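Local atomic coordinates of DotI (Legionella pneumophila, PDB entry 3WZ4), a protein that forms part of an inner-membrane complex essential for type IVB secretion, represented here by its periplasmic domain. Residues I19-Y29 and V61-A72. Residues are numbered along the deposited sequence; the frame is centred on the assembly and turned at random.
Sequences IAAFTYNFVNY and VKAKKLVVSAVA
Phe26 lies between two aliphatic groups: CB of Lys65 sits over the ring centre, 3.5 Å from the centroid of Phe26, while CG2 of Val27 covers the opposite face near the rim. Leu66 O meets the ring edge in plane, and the same oxygen accepts the hydrogen bond from Phe26 N nearly head-on, with a C=O...N angle of 170°. The Tyr24 ring takes CG2 of Val68 over one face, toward the rim, and Val61 CG2 comes in obliquely to the ring, 3.6 Å from Tyr24 OH. Over the Tyr29 ring runs the Lys62 chain, which bends at chi3 (75°) so that CD stands over the face and NZ donates to Tyr29 OH at 2.8 Å. Lys65, with positive phi, is the C' residue of the Schellman motif closing helix 57-63; from there the chain enters strand 67-84, and the short, weakly bonded strand 24-25 pairs antiparallel with it at one margin of the five-stranded sheet, consistent with the family's NTF2-like clan. Asn25 faces Val67 as a non-hydrogen-bonded pair. Asn25 OD1 accepts from Val27 N, making an Asx turn, and from Asn28 N, completing an Asx motif leading into helix 29-35. Farther along, Phe22 CB packs on Ala70 CB at 3.7 Å, and a water links Thr23 OG1 to Ala70 N.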
ATOM      1  N   ILE A  19      -4.507  -1.564   2.231  1.00 13.71           N
ATOM      2  CA  ILE A  19      -4.871  -1.906   3.601  1.00 12.07           C
ATOM      3  C   ILE A  19      -3.718  -2.594   4.329  1.00 13.10           C
ATOM      4  O   ILE A  19      -3.431  -2.288   5.487  1.00 12.27           O
ATOM      5  CB  ILE A  19      -6.118  -2.807   3.645  1.00 13.97           C
ATOM      6  CG1 ILE A  19      -7.304  -2.109   2.975  1.00 14.90           C
ATOM      7  CG2 ILE A  19      -6.459  -3.184   5.082  1.00 14.51           C
ATOM      8  CD1 ILE A  19      -7.700  -0.805   3.637  1.00 13.95           C
ATOM      9  N   ALA A  20      -3.056  -3.522   3.644  1.00 13.15           N
ATOM     10  CA  ALA A  20      -1.939  -4.251   4.230  1.00 12.93           C
ATOM     11  C   ALA A  20      -0.845  -3.303   4.715  1.00 12.13           C
ATOM     12  O   ALA A  20      -0.235  -3.526   5.759  1.00 13.93           O
ATOM     13  CB  ALA A  20      -1.375  -5.248   3.227  1.00 14.34           C
ATOM     14  N   ALA A  21      -0.601  -2.245   3.950  1.00 10.92           N
ATOM     15  CA  ALA A  21       0.426  -1.271   4.299  1.00 12.65           C
ATOM     16  C   ALA A  21       0.128  -0.550   5.615  1.00 14.81           C
ATOM     17  O   ALA A  21       1.032  -0.033   6.262  1.00 12.49           O
ATOM     18  CB  ALA A  21       0.601  -0.262   3.174  1.00 15.13           C
ATOM     19  N   PHE A  22      -1.141  -0.520   6.009  1.00 12.82           N
ATOM     20  CA  PHE A  22      -1.525   0.141   7.251  1.00 15.73           C
ATOM     21  C   PHE A  22      -2.069  -0.850   8.272  1.00 16.98           C
ATOM     22  O   PHE A  22      -2.933  -0.514   9.083  1.00 13.91           O
ATOM     23  CB  PHE A  22      -2.545   1.248   6.978  1.00 14.63           C
ATOM     24  CG  PHE A  22      -1.965   2.430   6.259  1.00 15.81           C
ATOM     25  CD1 PHE A  22      -1.365   3.458   6.967  1.00 18.28           C
ATOM     26  CD2 PHE A  22      -2.006   2.508   4.878  1.00 13.95           C
ATOM     27  CE1 PHE A  22      -0.823   4.548   6.311  1.00 18.49           C
ATOM     28  CE2 PHE A  22      -1.467   3.597   4.216  1.00 15.68           C
ATOM     29  CZ  PHE A  22      -0.876   4.617   4.934  1.00 17.24           C
ATOM     30  N   THR A  23      -1.556  -2.075   8.227  1.00 13.04           N
ATOM     31  CA  THR A  23      -1.975  -3.112   9.161  1.00 13.98           C
ATOM     32  C   THR A  23      -0.754  -3.740   9.826  1.00 13.58           C
ATOM     33  O   THR A  23      -0.220  -4.737   9.344  1.00 15.32           O
ATOM     34  CB  THR A  23      -2.814  -4.203   8.455  1.00 15.63           C
ATOM     35  OG1 THR A  23      -3.916  -3.593   7.773  1.00 15.27           O
ATOM     36  CG2 THR A  23      -3.349  -5.214   9.464  1.00 18.78           C
ATOM     37  N   TYR A  24      -0.311  -3.141  10.928  1.00 11.64           N
ATOM     38  CA  TYR A  24       0.863  -3.616  11.651  1.00 12.24           C
ATOM     39  C   TYR A  24       0.882  -3.043  13.067  1.00 12.19           C
ATOM     40  O   TYR A  24      -0.007  -2.279  13.442  1.00 11.97           O
ATOM     41  CB  TYR A  24       2.143  -3.227  10.910  1.00 12.56           C
ATOM     42  CG  TYR A  24       2.415  -1.738  10.898  1.00 14.94           C
ATOM     43  CD1 TYR A  24       1.834  -0.911   9.946  1.00 15.79           C
ATOM     44  CD2 TYR A  24       3.257  -1.160  11.838  1.00 16.13           C
ATOM     45  CE1 TYR A  24       2.082   0.454   9.933  1.00 21.58           C
ATOM     46  CE2 TYR A  24       3.509   0.204  11.835  1.00 14.38           C
ATOM     47  CZ  TYR A  24       2.922   1.004  10.883  1.00 18.40           C
ATOM     48  OH  TYR A  24       3.173   2.360  10.877  1.00 20.69           O
ATOM     49  N   ASN A  25       1.890  -3.413  13.851  1.00 10.07           N
ATOM     50  CA  ASN A  25       1.994  -2.932  15.228  1.00 12.29           C
ATOM     51  C   ASN A  25       3.422  -2.950  15.765  1.00 13.38           C
ATOM     52  O   ASN A  25       4.341  -3.418  15.091  1.00 11.71           O
ATOM     53  CB  ASN A  25       1.071  -3.726  16.156  1.00 11.01           C
ATOM     54  CG  ASN A  25       1.377  -5.211  16.150  1.00 12.05           C
ATOM     55  OD1 ASN A  25       2.414  -5.644  16.651  1.00 12.53           O
ATOM     56  ND2 ASN A  25       0.467  -6.003  15.588  1.00 11.55           N
ATOM     57  N   PHE A  26       3.596  -2.448  16.987  1.00 12.73           N
ATOM     58  CA  PHE A  26       4.924  -2.301  17.584  1.00 13.71           C
ATOM     59  C   PHE A  26       5.664  -3.629  17.739  1.00 12.49           C
ATOM     60  O   PHE A  26       6.885  -3.655  17.876  1.00 11.93           O
ATOM     61  CB  PHE A  26       4.855  -1.546  18.925  1.00 16.23           C
ATOM     62  CG  PHE A  26       4.128  -2.286  20.018  1.00 13.29           C
ATOM     63  CD1 PHE A  26       2.743  -2.314  20.054  1.00 11.96           C
ATOM     64  CD2 PHE A  26       4.831  -2.938  21.019  1.00 15.35           C
ATOM     65  CE1 PHE A  26       2.073  -2.989  21.061  1.00 12.48           C
ATOM     66  CE2 PHE A  26       4.164  -3.613  22.031  1.00 15.62           C
ATOM     67  CZ  PHE A  26       2.782  -3.639  22.050  1.00 12.67           C
ATOM     68  N   VAL A  27       4.926  -4.732  17.695  1.00 13.41           N
ATOM     69  CA  VAL A  27       5.541  -6.047  17.843  1.00 10.45           C
ATOM     70  C   VAL A  27       5.901  -6.690  16.504  1.00 12.81           C
ATOM     71  O   VAL A  27       7.034  -7.126  16.307  1.00 14.66           O
ATOM     72  CB  VAL A  27       4.638  -7.006  18.642  1.00 13.76           C
ATOM     73  CG1 VAL A  27       5.319  -8.360  18.812  1.00 13.60           C
ATOM     74  CG2 VAL A  27       4.293  -6.405  19.990  1.00 11.89           C
ATOM     75  N   ASN A  28       4.944  -6.739  15.580  1.00 13.73           N
ATOM     76  CA  ASN A  28       5.123  -7.505  14.344  1.00 15.69           C
ATOM     77  C   ASN A  28       5.607  -6.719  13.123  1.00 13.88           C
ATOM     78  O   ASN A  28       5.682  -7.267  12.025  1.00 15.48           O
ATOM     79  CB  ASN A  28       3.832  -8.258  13.988  1.00 14.08           C
ATOM     80  CG  ASN A  28       2.735  -7.341  13.467  1.00 10.61           C
ATOM     81  OD1 ASN A  28       2.944  -6.147  13.270  1.00 11.85           O
ATOM     82  ND2 ASN A  28       1.558  -7.909  13.227  1.00 11.40           N
ATOM     83  N   TYR A  29       5.947  -5.448  13.309  1.00 12.27           N
ATOM     84  CA  TYR A  29       6.235  -4.565  12.174  1.00 15.79           C
ATOM     85  C   TYR A  29       7.240  -5.125  11.159  1.00 15.24           C
ATOM     86  O   TYR A  29       7.076  -4.933   9.957  1.00 15.81           O
ATOM     87  CB  TYR A  29       6.670  -3.176  12.650  1.00 14.08           C
ATOM     88  CG  TYR A  29       7.991  -3.153  13.378  1.00 17.81           C
ATOM     89  CD1 TYR A  29       8.051  -3.324  14.756  1.00 14.77           C
ATOM     90  CD2 TYR A  29       9.181  -2.954  12.688  1.00 16.12           C
ATOM     91  CE1 TYR A  29       9.257  -3.300  15.426  1.00 14.26           C
ATOM     92  CE2 TYR A  29      10.392  -2.930  13.351  1.00 19.02           C
ATOM     93  CZ  TYR A  29      10.423  -3.101  14.720  1.00 18.28           C
ATOM     94  OH  TYR A  29      11.627  -3.077  15.382  1.00 26.81           O
ATOM     95  N   VAL A  61       4.857   4.428  16.383  1.00 21.32           N
ATOM     96  CA  VAL A  61       4.193   3.160  16.645  1.00 18.28           C
ATOM     97  C   VAL A  61       4.972   2.360  17.682  1.00 19.50           C
ATOM     98  O   VAL A  61       4.392   1.826  18.627  1.00 19.31           O
ATOM     99  CB  VAL A  61       4.028   2.332  15.357  1.00 17.96           C
ATOM    100  CG1 VAL A  61       3.594   0.916  15.686  1.00 15.68           C
ATOM    101  CG2 VAL A  61       3.024   3.002  14.428  1.00 18.12           C
ATOM    102  N   LYS A  62       6.287   2.288  17.505  1.00 17.59           N
ATOM    103  CA  LYS A  62       7.152   1.590  18.450  1.00 19.56           C
ATOM    104  C   LYS A  62       7.205   2.309  19.797  1.00 20.80           C
ATOM    105  O   LYS A  62       7.036   1.688  20.846  1.00 22.68           O
ATOM    106  CB  LYS A  62       8.564   1.425  17.875  1.00 20.81           C
ATOM    107  CG  LYS A  62       8.621   0.555  16.622  1.00 20.83           C
ATOM    108  CD  LYS A  62       9.999   0.563  15.965  1.00 22.53           C
ATOM    109  CE  LYS A  62      11.000  -0.279  16.740  1.00 29.39           C
ATOM    110  NZ  LYS A  62      12.275  -0.448  15.984  1.00 32.92           N
ATOM    111  N   ALA A  63       7.434   3.617  19.761  1.00 21.61           N
ATOM    112  CA  ALA A  63       7.549   4.410  20.982  1.00 22.85           C
ATOM    113  C   ALA A  63       6.280   4.349  21.830  1.00 20.94           C
ATOM    114  O   ALA A  63       6.342   4.130  23.039  1.00 21.35           O
ATOM    115  CB  ALA A  63       7.894   5.855  20.648  1.00 22.95           C
ATOM    116  N   LYS A  64       5.132   4.548  21.191  1.00 18.34           N
ATOM    117  CA  LYS A  64       3.856   4.540  21.897  1.00 20.60           C
ATOM    118  C   LYS A  64       3.217   3.153  21.888  1.00 18.85           C
ATOM    119  O   LYS A  64       2.116   2.960  22.403  1.00 17.16           O
ATOM    120  CB  LYS A  64       2.903   5.572  21.289  1.00 22.67           C
ATOM    121  CG  LYS A  64       3.415   7.002  21.366  1.00 19.77           C
ATOM    122  CD  LYS A  64       2.453   7.969  20.700  1.00 30.14           C
ATOM    123  CE  LYS A  64       2.972   9.393  20.771  1.00 35.26           C
ATOM    124  NZ  LYS A  64       2.040  10.356  20.127  1.00 46.60           N
ATOM    125  N   LYS A  65       3.922   2.192  21.299  1.00 18.89           N
ATOM    126  CA  LYS A  65       3.460   0.809  21.259  1.00 18.29           C
ATOM    127  C   LYS A  65       2.010   0.704  20.795  1.00 17.19           C
ATOM    128  O   LYS A  65       1.126   0.292  21.550  1.00 15.25           O
ATOM    129  CB  LYS A  65       3.650   0.144  22.624  1.00 17.53           C
ATOM    130  CG  LYS A  65       5.091   0.179  23.102  1.00 16.31           C
ATOM    131  CD  LYS A  65       5.311  -0.709  24.310  1.00 18.63           C
ATOM    132  CE  LYS A  65       6.796  -0.823  24.626  1.00 17.71           C
ATOM    133  NZ  LYS A  65       7.069  -1.794  25.721  1.00 22.93           N
ATOM    134  N   LEU A  66       1.782   1.073  19.540  1.00 14.11           N
ATOM    135  CA  LEU A  66       0.435   1.117  18.981  1.00 17.06           C
ATOM    136  C   LEU A  66       0.143  -0.060  18.059  1.00 13.97           C
ATOM    137  O   LEU A  66       1.044  -0.787  17.642  1.00 12.83           O
ATOM    138  CB  LEU A  66       0.238   2.411  18.194  1.00 16.40           C
ATOM    139  CG  LEU A  66       0.640   3.707  18.896  1.00 19.94           C
ATOM    140  CD1 LEU A  66       0.683   4.842  17.892  1.00 17.06           C
ATOM    141  CD2 LEU A  66      -0.305   4.022  20.047  1.00 18.07           C
ATOM    142  N   VAL A  67      -1.135  -0.228  17.745  1.00 14.04           N
ATOM    143  CA  VAL A  67      -1.562  -1.170  16.727  1.00 10.86           C
ATOM    144  C   VAL A  67      -2.195  -0.369  15.602  1.00 14.52           C
ATOM    145  O   VAL A  67      -3.117   0.415  15.834  1.00 17.11           O
ATOM    146  CB  VAL A  67      -2.591  -2.173  17.275  1.00 11.50           C
ATOM    147  CG1 VAL A  67      -3.168  -3.012  16.146  1.00 11.93           C
ATOM    148  CG2 VAL A  67      -1.958  -3.060  18.341  1.00 12.56           C
ATOM    149  N   VAL A  68      -1.692  -0.547  14.388  1.00 10.91           N
ATOM    150  CA  VAL A  68      -2.216   0.185  13.244  1.00 12.18           C
ATOM    151  C   VAL A  68      -3.176  -0.666  12.421  1.00 12.61           C
ATOM    152  O   VAL A  68      -2.891  -1.823  12.116  1.00 12.04           O
ATOM    153  CB  VAL A  68      -1.084   0.694  12.336  1.00 13.80           C
ATOM    154  CG1 VAL A  68      -1.637   1.658  11.299  1.00 14.81           C
ATOM    155  CG2 VAL A  68      -0.010   1.369  13.170  1.00 13.63           C
ATOM    156  N   SER A  69      -4.317  -0.083  12.071  1.00 12.66           N
ATOM    157  CA  SER A  69      -5.298  -0.749  11.225  1.00 13.26           C
ATOM    158  C   SER A  69      -5.900   0.260  10.260  1.00 14.42           C
ATOM    159  O   SER A  69      -5.673   1.463  10.390  1.00 13.98           O
ATOM    160  CB  SER A  69      -6.398  -1.392  12.073  1.00 15.49           C
ATOM    161  OG  SER A  69      -7.148  -0.410  12.767  1.00 14.51           O
ATOM    162  N   ALA A  70      -6.662  -0.229   9.290  1.00 14.09           N
ATOM    163  CA  ALA A  70      -7.290   0.650   8.310  1.00 14.79           C
ATOM    164  C   ALA A  70      -8.459  -0.017   7.600  1.00 14.28           C
ATOM    165  O   ALA A  70      -8.522  -1.241   7.490  1.00 17.62           O
ATOM    166  CB  ALA A  70      -6.263   1.137   7.297  1.00 13.95           C
ATOM    167  N   VAL A  71      -9.386   0.803   7.119  1.00 15.23           N
ATOM    168  CA  VAL A  71     -10.511   0.316   6.335  1.00 17.28           C
ATOM    169  C   VAL A  71     -10.724   1.241   5.149  1.00 17.22           C
ATOM    170  O   VAL A  71     -10.444   2.440   5.234  1.00 15.66           O
ATOM    171  CB  VAL A  71     -11.808   0.258   7.168  1.00 17.37           C
ATOM    172  CG1 VAL A  71     -11.658  -0.718   8.331  1.00 20.08           C
ATOM    173  CG2 VAL A  71     -12.180   1.645   7.669  1.00 16.59           C
ATOM    174  N   ALA A  72     -11.210   0.686   4.044  1.00 16.01           N
ATOM    175  CA  ALA A  72     -11.493   1.485   2.858  1.00 17.25           C
ATOM    176  C   ALA A  72     -12.690   2.399   3.098  1.00 19.93           C
ATOM    177  O   ALA A  72     -13.744   1.948   3.545  1.00 18.09           O
ATOM    178  CB  ALA A  72     -11.743   0.586   1.657  1.00 16.66           C
TER
HETATM  179  O   HOH W   1      -6.220  -3.160   9.033  1.00 16.13           O